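Local coordinates for protein galactose mutarotase related enzyme (Lactobacillus acidophilus, PDB 3DCD) that probably binds carbohydrate and may act as an isomerase, as other members of the aldose 1-epimerase (galactose mutarotase) family do, at residues R112-L117 with E123-V128; P254-A259 with K281-G286. One frame throughout, in Å; residues are numbered along the deposited sequence.

Interaction 1 of 2, residues R112-L117 with E123-V128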
ATOM      1  N   ARG A 112       3.722   8.654 -11.591  1.00 15.00           N
ATOM      2  CA  ARG A 112       5.103   8.435 -11.189  1.00 15.52           C
ATOM      3  C   ARG A 112       5.164   7.848  -9.784  1.00 15.76           C
ATOM      4  O   ARG A 112       4.490   8.333  -8.874  1.00 17.11           O
ATOM      5  CB  ARG A 112       5.894   9.748 -11.246  1.00 15.34           C
ATOM      6  CG  ARG A 112       6.292  10.172 -12.657  1.00 15.77           C
ATOM      7  CD  ARG A 112       6.950  11.559 -12.637  1.00 16.03           C
ATOM      8  NE  ARG A 112       7.375  11.961 -13.971  1.00 17.49           N
ATOM      9  CZ  ARG A 112       6.575  12.555 -14.855  1.00 17.15           C
ATOM     10  NH1 ARG A 112       5.313  12.836 -14.544  1.00 16.80           N
ATOM     11  NH2 ARG A 112       7.041  12.872 -16.045  1.00 16.18           N
ATOM     12  N   VAL A 113       5.962   6.792  -9.627  1.00 16.01           N
ATOM     13  CA  VAL A 113       6.262   6.212  -8.329  1.00 15.93           C
ATOM     14  C   VAL A 113       7.754   6.399  -8.091  1.00 15.87           C
ATOM     15  O   VAL A 113       8.604   5.854  -8.816  1.00 15.80           O
ATOM     16  CB  VAL A 113       5.864   4.696  -8.231  1.00 15.90           C
ATOM     17  CG1 VAL A 113       6.160   4.160  -6.836  1.00 16.64           C
ATOM     18  CG2 VAL A 113       4.373   4.520  -8.535  1.00 15.98           C
ATOM     19  N   ASN A 114       8.060   7.216  -7.094  1.00 16.44           N
ATOM     20  CA  ASN A 114       9.432   7.513  -6.746  1.00 16.95           C
ATOM     21  C   ASN A 114       9.763   6.842  -5.435  1.00 16.45           C
ATOM     22  O   ASN A 114       8.993   6.923  -4.482  1.00 16.84           O
ATOM     23  CB  ASN A 114       9.652   9.014  -6.598  1.00 16.84           C
ATOM     24  CG  ASN A 114      11.008   9.341  -5.963  1.00 18.62           C
ATOM     25  OD1 ASN A 114      12.051   9.270  -6.609  1.00 18.78           O
ATOM     26  ND2 ASN A 114      10.987   9.694  -4.700  1.00 17.68           N
ATOM     27  N   TYR A 115      10.918   6.183  -5.406  1.00 16.85           N
ATOM     28  CA  TYR A 115      11.452   5.589  -4.189  1.00 16.14           C
ATOM     29  C   TYR A 115      12.775   6.257  -3.902  1.00 16.56           C
ATOM     30  O   TYR A 115      13.616   6.399  -4.798  1.00 15.38           O
ATOM     31  CB  TYR A 115      11.706   4.093  -4.389  1.00 16.06           C
ATOM     32  CG  TYR A 115      10.457   3.286  -4.599  1.00 15.65           C
ATOM     33  CD1 TYR A 115      10.061   2.903  -5.878  1.00 15.35           C
ATOM     34  CD2 TYR A 115       9.682   2.889  -3.513  1.00 13.75           C
ATOM     35  CE1 TYR A 115       8.908   2.150  -6.065  1.00 16.01           C
ATOM     36  CE2 TYR A 115       8.522   2.133  -3.677  1.00 14.94           C
ATOM     37  CZ  TYR A 115       8.145   1.764  -4.955  1.00 15.39           C
ATOM     38  OH  TYR A 115       7.005   1.023  -5.129  1.00 15.66           O
ATOM     39  N   ASN A 116      12.975   6.666  -2.656  1.00 17.07           N
ATOM     40  CA  ASN A 116      14.253   7.230  -2.291  1.00 18.12           C
ATOM     41  C   ASN A 116      14.653   6.910  -0.858  1.00 18.83           C
ATOM     42  O   ASN A 116      13.794   6.705   0.004  1.00 18.48           O
ATOM     43  CB  ASN A 116      14.308   8.725  -2.607  1.00 19.01           C
ATOM     44  CG  ASN A 116      13.517   9.548  -1.654  1.00 21.38           C
ATOM     45  OD1 ASN A 116      13.959   9.798  -0.524  1.00 24.97           O
ATOM     46  ND2 ASN A 116      12.334   9.996  -2.088  1.00 21.42           N
ATOM     47  N   LEU A 117      15.967   6.846  -0.633  1.00 19.33           N
ATOM     48  CA  LEU A 117      16.530   6.497   0.673  1.00 20.52           C
ATOM     49  C   LEU A 117      17.122   7.671   1.435  1.00 21.78           C
ATOM     50  O   LEU A 117      17.759   8.553   0.852  1.00 21.70           O
ATOM     51  CB  LEU A 117      17.652   5.464   0.512  1.00 19.92           C
ATOM     52  CG  LEU A 117      17.251   4.086   0.019  1.00 19.83           C
ATOM     53  CD1 LEU A 117      18.470   3.228  -0.217  1.00 18.57           C
ATOM     54  CD2 LEU A 117      16.332   3.450   1.046  1.00 21.13           C
ATOM     55  N   GLU A 123      11.204   6.176   1.245  1.00 17.12           N
ATOM     56  CA  GLU A 123       9.986   6.839   0.802  1.00 16.63           C
ATOM     57  C   GLU A 123       9.411   6.137  -0.418  1.00 16.17           C
ATOM     58  O   GLU A 123      10.164   5.694  -1.298  1.00 15.92           O
ATOM     59  CB  GLU A 123      10.283   8.293   0.428  1.00 16.70           C
ATOM     60  CG  GLU A 123      10.686   9.164   1.586  1.00 17.34           C
ATOM     61  CD  GLU A 123      10.817  10.637   1.199  1.00 19.37           C
ATOM     62  OE1 GLU A 123      10.757  10.978  -0.013  1.00 18.33           O
ATOM     63  OE2 GLU A 123      10.993  11.452   2.123  1.00 20.40           O
ATOM     64  N   GLU A 124       8.085   6.063  -0.467  1.00 15.49           N
ATOM     65  CA  GLU A 124       7.361   5.632  -1.666  1.00 15.42           C
ATOM     66  C   GLU A 124       6.406   6.770  -1.998  1.00 15.34           C
ATOM     67  O   GLU A 124       5.420   6.984  -1.301  1.00 14.85           O
ATOM     68  CB  GLU A 124       6.591   4.340  -1.400  1.00 15.17           C
ATOM     69  CG  GLU A 124       5.663   3.907  -2.566  1.00 15.60           C
ATOM     70  CD  GLU A 124       5.121   2.485  -2.385  1.00 15.50           C
ATOM     71  OE1 GLU A 124       5.738   1.677  -1.645  1.00 15.56           O
ATOM     72  OE2 GLU A 124       4.076   2.171  -2.986  1.00 16.00           O
ATOM     73  N   ASN A 125       6.732   7.530  -3.043  1.00 15.68           N
ATOM     74  CA  ASN A 125       6.030   8.786  -3.309  1.00 15.36           C
ATOM     75  C   ASN A 125       5.249   8.660  -4.596  1.00 15.41           C
ATOM     76  O   ASN A 125       5.788   8.203  -5.607  1.00 15.62           O
ATOM     77  CB  ASN A 125       7.016   9.955  -3.446  1.00 15.95           C
ATOM     78  CG  ASN A 125       7.926  10.118  -2.230  1.00 16.57           C
ATOM     79  OD1 ASN A 125       9.155  10.221  -2.359  1.00 19.78           O
ATOM     80  ND2 ASN A 125       7.333  10.151  -1.060  1.00 15.53           N
ATOM     81  N   PHE A 126       4.003   9.118  -4.562  1.00 14.74           N
ATOM     82  CA  PHE A 126       3.138   9.094  -5.740  1.00 15.46           C
ATOM     83  C   PHE A 126       2.961  10.498  -6.323  1.00 15.54           C
ATOM     84  O   PHE A 126       2.758  11.466  -5.589  1.00 15.90           O
ATOM     85  CB  PHE A 126       1.759   8.554  -5.363  1.00 14.65           C
ATOM     86  CG  PHE A 126       1.791   7.177  -4.748  1.00 14.74           C
ATOM     87  CD1 PHE A 126       2.481   6.124  -5.384  1.00 15.39           C
ATOM     88  CD2 PHE A 126       1.145   6.935  -3.544  1.00 13.41           C
ATOM     89  CE1 PHE A 126       2.509   4.835  -4.803  1.00 15.82           C
ATOM     90  CE2 PHE A 126       1.156   5.649  -2.961  1.00 14.73           C
ATOM     91  CZ  PHE A 126       1.829   4.605  -3.601  1.00 14.46           C
ATOM     92  N   SER A 127       3.013  10.584  -7.644  1.00 15.87           N
ATOM     93  CA  SER A 127       2.687  11.788  -8.354  1.00 16.18           C
ATOM     94  C   SER A 127       1.784  11.409  -9.510  1.00 16.12           C
ATOM     95  O   SER A 127       2.139  10.555 -10.320  1.00 15.22           O
ATOM     96  CB  SER A 127       3.954  12.454  -8.869  1.00 16.73           C
ATOM     97  OG  SER A 127       3.647  13.425  -9.848  1.00 18.37           O
ATOM     98  N   VAL A 128       0.614  12.042  -9.573  1.00 16.49           N
ATOM     99  CA  VAL A 128      -0.320  11.839 -10.694  1.00 16.33           C
ATOM    100  C   VAL A 128      -0.554  13.189 -11.393  1.00 16.54           C
ATOM    101  O   VAL A 128      -0.925  14.156 -10.742  1.00 16.54           O
ATOM    102  CB  VAL A 128      -1.668  11.261 -10.182  1.00 16.81           C
ATOM    103  CG1 VAL A 128      -2.642  11.017 -11.317  1.00 16.95           C
ATOM    104  CG2 VAL A 128      -1.434   9.941  -9.417  1.00 16.96           C
TER
HETATM  105  O   HOH W   1       3.475  12.334 -12.411  1.00 21.02           O

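Interaction 2 of 2, residues P254-A259 with K281-G286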
ATOM      1  N   PRO A 254      -1.145   2.225   3.154  1.00 15.60           N
ATOM      2  CA  PRO A 254      -1.668   3.609   3.172  1.00 15.08           C
ATOM      3  C   PRO A 254      -2.448   3.873   1.889  1.00 14.40           C
ATOM      4  O   PRO A 254      -1.965   3.580   0.797  1.00 13.67           O
ATOM      5  CB  PRO A 254      -0.384   4.473   3.237  1.00 15.08           C
ATOM      6  CG  PRO A 254       0.744   3.492   3.598  1.00 16.31           C
ATOM      7  CD  PRO A 254       0.303   2.205   2.919  1.00 15.73           C
ATOM      8  N   TRP A 255      -3.658   4.406   2.029  1.00 15.12           N
ATOM      9  CA  TRP A 255      -4.599   4.526   0.933  1.00 15.22           C
ATOM     10  C   TRP A 255      -5.101   5.955   0.795  1.00 15.75           C
ATOM     11  O   TRP A 255      -5.537   6.560   1.785  1.00 15.94           O
ATOM     12  CB  TRP A 255      -5.849   3.671   1.195  1.00 15.42           C
ATOM     13  CG  TRP A 255      -5.708   2.167   1.157  1.00 15.69           C
ATOM     14  CD1 TRP A 255      -4.695   1.414   0.606  1.00 17.53           C
ATOM     15  CD2 TRP A 255      -6.676   1.242   1.655  1.00 15.62           C
ATOM     16  NE1 TRP A 255      -4.981   0.048   0.760  1.00 16.66           N
ATOM     17  CE2 TRP A 255      -6.188  -0.069   1.406  1.00 16.53           C
ATOM     18  CE3 TRP A 255      -7.925   1.402   2.294  1.00 16.62           C
ATOM     19  CZ2 TRP A 255      -6.899  -1.215   1.787  1.00 15.60           C
ATOM     20  CZ3 TRP A 255      -8.633   0.254   2.670  1.00 17.34           C
ATOM     21  CH2 TRP A 255      -8.117  -1.036   2.407  1.00 16.77           C
ATOM     22  N   TRP A 256      -5.082   6.447  -0.443  1.00 15.66           N
ATOM     23  CA  TRP A 256      -5.731   7.681  -0.861  1.00 15.61           C
ATOM     24  C   TRP A 256      -6.860   7.271  -1.839  1.00 16.04           C
ATOM     25  O   TRP A 256      -6.875   7.650  -3.007  1.00 15.64           O
ATOM     26  CB  TRP A 256      -4.711   8.593  -1.550  1.00 15.85           C
ATOM     27  CG  TRP A 256      -3.685   9.136  -0.594  1.00 15.43           C
ATOM     28  CD1 TRP A 256      -3.721  10.345   0.047  1.00 15.39           C
ATOM     29  CD2 TRP A 256      -2.487   8.473  -0.142  1.00 16.45           C
ATOM     30  NE1 TRP A 256      -2.619  10.483   0.871  1.00 15.23           N
ATOM     31  CE2 TRP A 256      -1.849   9.344   0.776  1.00 16.23           C
ATOM     32  CE3 TRP A 256      -1.898   7.219  -0.418  1.00 15.23           C
ATOM     33  CZ2 TRP A 256      -0.633   9.008   1.420  1.00 16.23           C
ATOM     34  CZ3 TRP A 256      -0.700   6.886   0.218  1.00 15.38           C
ATOM     35  CH2 TRP A 256      -0.081   7.771   1.132  1.00 14.50           C
ATOM     36  N   GLY A 257      -7.771   6.436  -1.339  1.00 15.78           N
ATOM     37  CA  GLY A 257      -8.803   5.820  -2.171  1.00 16.31           C
ATOM     38  C   GLY A 257      -9.329   4.650  -1.375  1.00 16.06           C
ATOM     39  O   GLY A 257      -8.706   4.253  -0.405  1.00 16.25           O
ATOM     40  N   ILE A 258     -10.474   4.093  -1.773  1.00 15.95           N
ATOM     41  CA  ILE A 258     -11.034   2.977  -1.022  1.00 15.81           C
ATOM     42  C   ILE A 258     -11.996   2.151  -1.869  1.00 15.90           C
ATOM     43  O   ILE A 258     -12.503   2.619  -2.897  1.00 15.65           O
ATOM     44  CB  ILE A 258     -11.689   3.492   0.301  1.00 15.77           C
ATOM     45  CG1 ILE A 258     -11.938   2.358   1.313  1.00 16.53           C
ATOM     46  CG2 ILE A 258     -12.921   4.350   0.042  1.00 15.78           C
ATOM     47  CD1 ILE A 258     -12.199   2.895   2.750  1.00 16.54           C
ATOM     48  N   ALA A 259     -12.228   0.909  -1.453  1.00 16.51           N
ATOM     49  CA  ALA A 259     -13.169   0.030  -2.139  1.00 16.22           C
ATOM     50  C   ALA A 259     -14.569   0.666  -2.235  1.00 17.03           C
ATOM     51  O   ALA A 259     -14.911   1.548  -1.441  1.00 16.54           O
ATOM     52  CB  ALA A 259     -13.262  -1.269  -1.388  1.00 16.40           C
ATOM     53  N   LYS A 281      -3.296  19.448 -13.795  1.00 20.17           N
ATOM     54  CA  LYS A 281      -2.820  19.535 -12.408  1.00 20.76           C
ATOM     55  C   LYS A 281      -2.091  18.287 -11.916  1.00 20.81           C
ATOM     56  O   LYS A 281      -2.194  17.210 -12.519  1.00 20.50           O
ATOM     57  CB  LYS A 281      -3.973  19.826 -11.452  1.00 20.85           C
ATOM     58  CG  LYS A 281      -4.776  21.080 -11.773  1.00 23.74           C
ATOM     59  CD  LYS A 281      -3.985  22.349 -11.536  1.00 27.50           C
ATOM     60  CE  LYS A 281      -4.864  23.578 -11.782  1.00 29.79           C
ATOM     61  NZ  LYS A 281      -5.776  23.833 -10.631  1.00 30.69           N
ATOM     62  N   GLU A 282      -1.354  18.454 -10.818  1.00 20.46           N
ATOM     63  CA  GLU A 282      -0.622  17.362 -10.174  1.00 20.63           C
ATOM     64  C   GLU A 282      -1.136  17.108  -8.756  1.00 20.21           C
ATOM     65  O   GLU A 282      -1.374  18.040  -7.984  1.00 19.30           O
ATOM     66  CB  GLU A 282       0.905  17.622 -10.186  1.00 20.42           C
ATOM     67  CG  GLU A 282       1.757  16.512  -9.527  1.00 20.97           C
ATOM     68  CD  GLU A 282       3.271  16.721  -9.647  1.00 23.66           C
ATOM     69  OE1 GLU A 282       3.708  17.749 -10.231  1.00 28.19           O
ATOM     70  OE2 GLU A 282       4.038  15.843  -9.189  1.00 23.63           O
ATOM     71  N   PHE A 283      -1.345  15.825  -8.457  1.00 19.65           N
ATOM     72  CA  PHE A 283      -1.618  15.315  -7.128  1.00 18.99           C
ATOM     73  C   PHE A 283      -0.351  14.638  -6.620  1.00 18.86           C
ATOM     74  O   PHE A 283       0.296  13.902  -7.354  1.00 18.36           O
ATOM     75  CB  PHE A 283      -2.766  14.302  -7.206  1.00 18.93           C
ATOM     76  CG  PHE A 283      -3.025  13.552  -5.923  1.00 19.15           C
ATOM     77  CD1 PHE A 283      -2.402  12.326  -5.670  1.00 19.84           C
ATOM     78  CD2 PHE A 283      -3.919  14.052  -4.982  1.00 21.02           C
ATOM     79  CE1 PHE A 283      -2.654  11.616  -4.489  1.00 18.52           C
ATOM     80  CE2 PHE A 283      -4.186  13.347  -3.800  1.00 22.01           C
ATOM     81  CZ  PHE A 283      -3.551  12.122  -3.562  1.00 20.49           C
ATOM     82  N   GLN A 284       0.014  14.896  -5.370  1.00 19.10           N
ATOM     83  CA  GLN A 284       1.154  14.223  -4.771  1.00 20.48           C
ATOM     84  C   GLN A 284       0.757  13.626  -3.442  1.00 19.86           C
ATOM     85  O   GLN A 284       0.071  14.263  -2.640  1.00 20.23           O
ATOM     86  CB  GLN A 284       2.356  15.164  -4.603  1.00 20.35           C
ATOM     87  CG  GLN A 284       3.151  15.359  -5.870  1.00 22.42           C
ATOM     88  CD  GLN A 284       4.401  16.203  -5.659  1.00 24.31           C
ATOM     89  OE1 GLN A 284       4.395  17.158  -4.880  1.00 28.91           O
ATOM     90  NE2 GLN A 284       5.481  15.859  -6.370  1.00 29.05           N
ATOM     91  N   ALA A 285       1.158  12.373  -3.235  1.00 19.34           N
ATOM     92  CA  ALA A 285       0.964  11.690  -1.968  1.00 18.98           C
ATOM     93  C   ALA A 285       2.121  10.716  -1.781  1.00 18.99           C
ATOM     94  O   ALA A 285       2.985  10.575  -2.661  1.00 19.94           O
ATOM     95  CB  ALA A 285      -0.348  10.942  -1.976  1.00 18.98           C
ATOM     96  N   GLY A 286       2.151  10.043  -0.640  1.00 18.41           N
ATOM     97  CA  GLY A 286       3.172   9.039  -0.414  1.00 17.15           C
ATOM     98  C   GLY A 286       3.308   8.731   1.044  1.00 16.75           C
ATOM     99  O   GLY A 286       2.603   9.318   1.901  1.00 16.02           O
TER

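Interaction 1 of 2, residues R112-L117 with E123-V128
Arg112 and Ser127 pair at one end of this antiparallel hairpin, Arg112 N reaching Ser127 O at 2.8 Å in an almost straight bond while Arg112 O takes Ser127 N in return. Asn114 and Asn125 repeat the exchange, with Asn125 N to Asn114 O at 2.7 Å. The last such pair is less even: Glu123 N meets Asn116 O at 2.9 Å, but Asn116 N reaches Glu123 O at 3.3 Å. The side chains of this pair bond as well. CG of Asn116 sits between its backbone N and carbonyl carbon (chi1 74°), which carries ND2 over to Glu123 OE1 at 2.8 Å, from above the carboxylate plane. A water accepts from Arg112 NH1 and donates to Ser127 OG; the charge of Arg112 is met by Glu84 and Glu110, and Ser127 OG also bonds Glu282. On the face that carries Val113, Tyr115, Glu124 and Phe126, the Tyr115 ring lies alongside Glu124, whose OE1 approaches the ring edge, 3.5 Å from Tyr115 CE2, while Tyr115 OH bonds Ala19 O. Strand 90-96 flanks the hairpin beside 109-118 and strand 282-292 beside 121-130, with Val48 of strand 48-49 packed on that face.

Interaction 2 of 2, residues P254-A259 with K281-G286
Trp256 lays its indole against the 281-286 strand so that one ring face receives the methyl of Ala285. That CB stands 3.6 Å from the centroid of the five-membered ring, only 14° off its normal, a well-centred CH-pi contact; its nearest ring atom is Trp256 CE2, at 3.5 Å. Farther along the indole, the six-membered ring reaches the next residue, with Trp256 CH2 3.2 Å from Gly286 O. Gly286 has backbone angles that would jam a CB against the carbonyl O of Ala285, so glycine suits the position.

Phe283 meets the same indole quite differently. Its CG is anti to the backbone N (chi1 172°), which extends the ring toward Trp256, and the two rings form an offset edge-to-face pair. The planes stand 76° apart with centroids separated by 5.9 Å, and the phenyl edge turns toward the indole face. CZ leads this approach, 4.0 Å from Trp256 CD1. Phe283 has a second edge-to-face partner in Phe138.

No hydrogen bond joins the two segments; Trp256 NE1 instead bonds Asp233 OD1. A leucine in place of Trp256 is likely to leave the Ala285 methyl without its flat aromatic cover, Phe283 without this edge-to-face partner and Asp233 without the indole N-H.

The strand axes run nearly antiparallel but 8.4 Å apart, too far for backbone pairing. This is side-chain packing between two sheets, strand 249-256 from one and strand 282-292 from the other, as expected in the interior of the beta-sandwich fold of galactose mutarotases.

Following the chain from the N terminus, interaction 1 comes first and closes the short turn of the hairpin formed by strands 109-118 and 121-130. Only after it is complete does interaction 2 open, bringing 254-259 and 281-286 together across an intervening stretch of 21 residues; the two loops lie in series, neither nested nor crossing. Their centres are 12 Å apart, and they meet where 282-292 runs beside 121-130. There Phe126 N lies 2.6 Å from Ala285 O, probably a hydrogen bond. Interaction 1 therefore works within the nine-stranded sheet, whereas interaction 2 joins that sheet to the one containing strand 249-256.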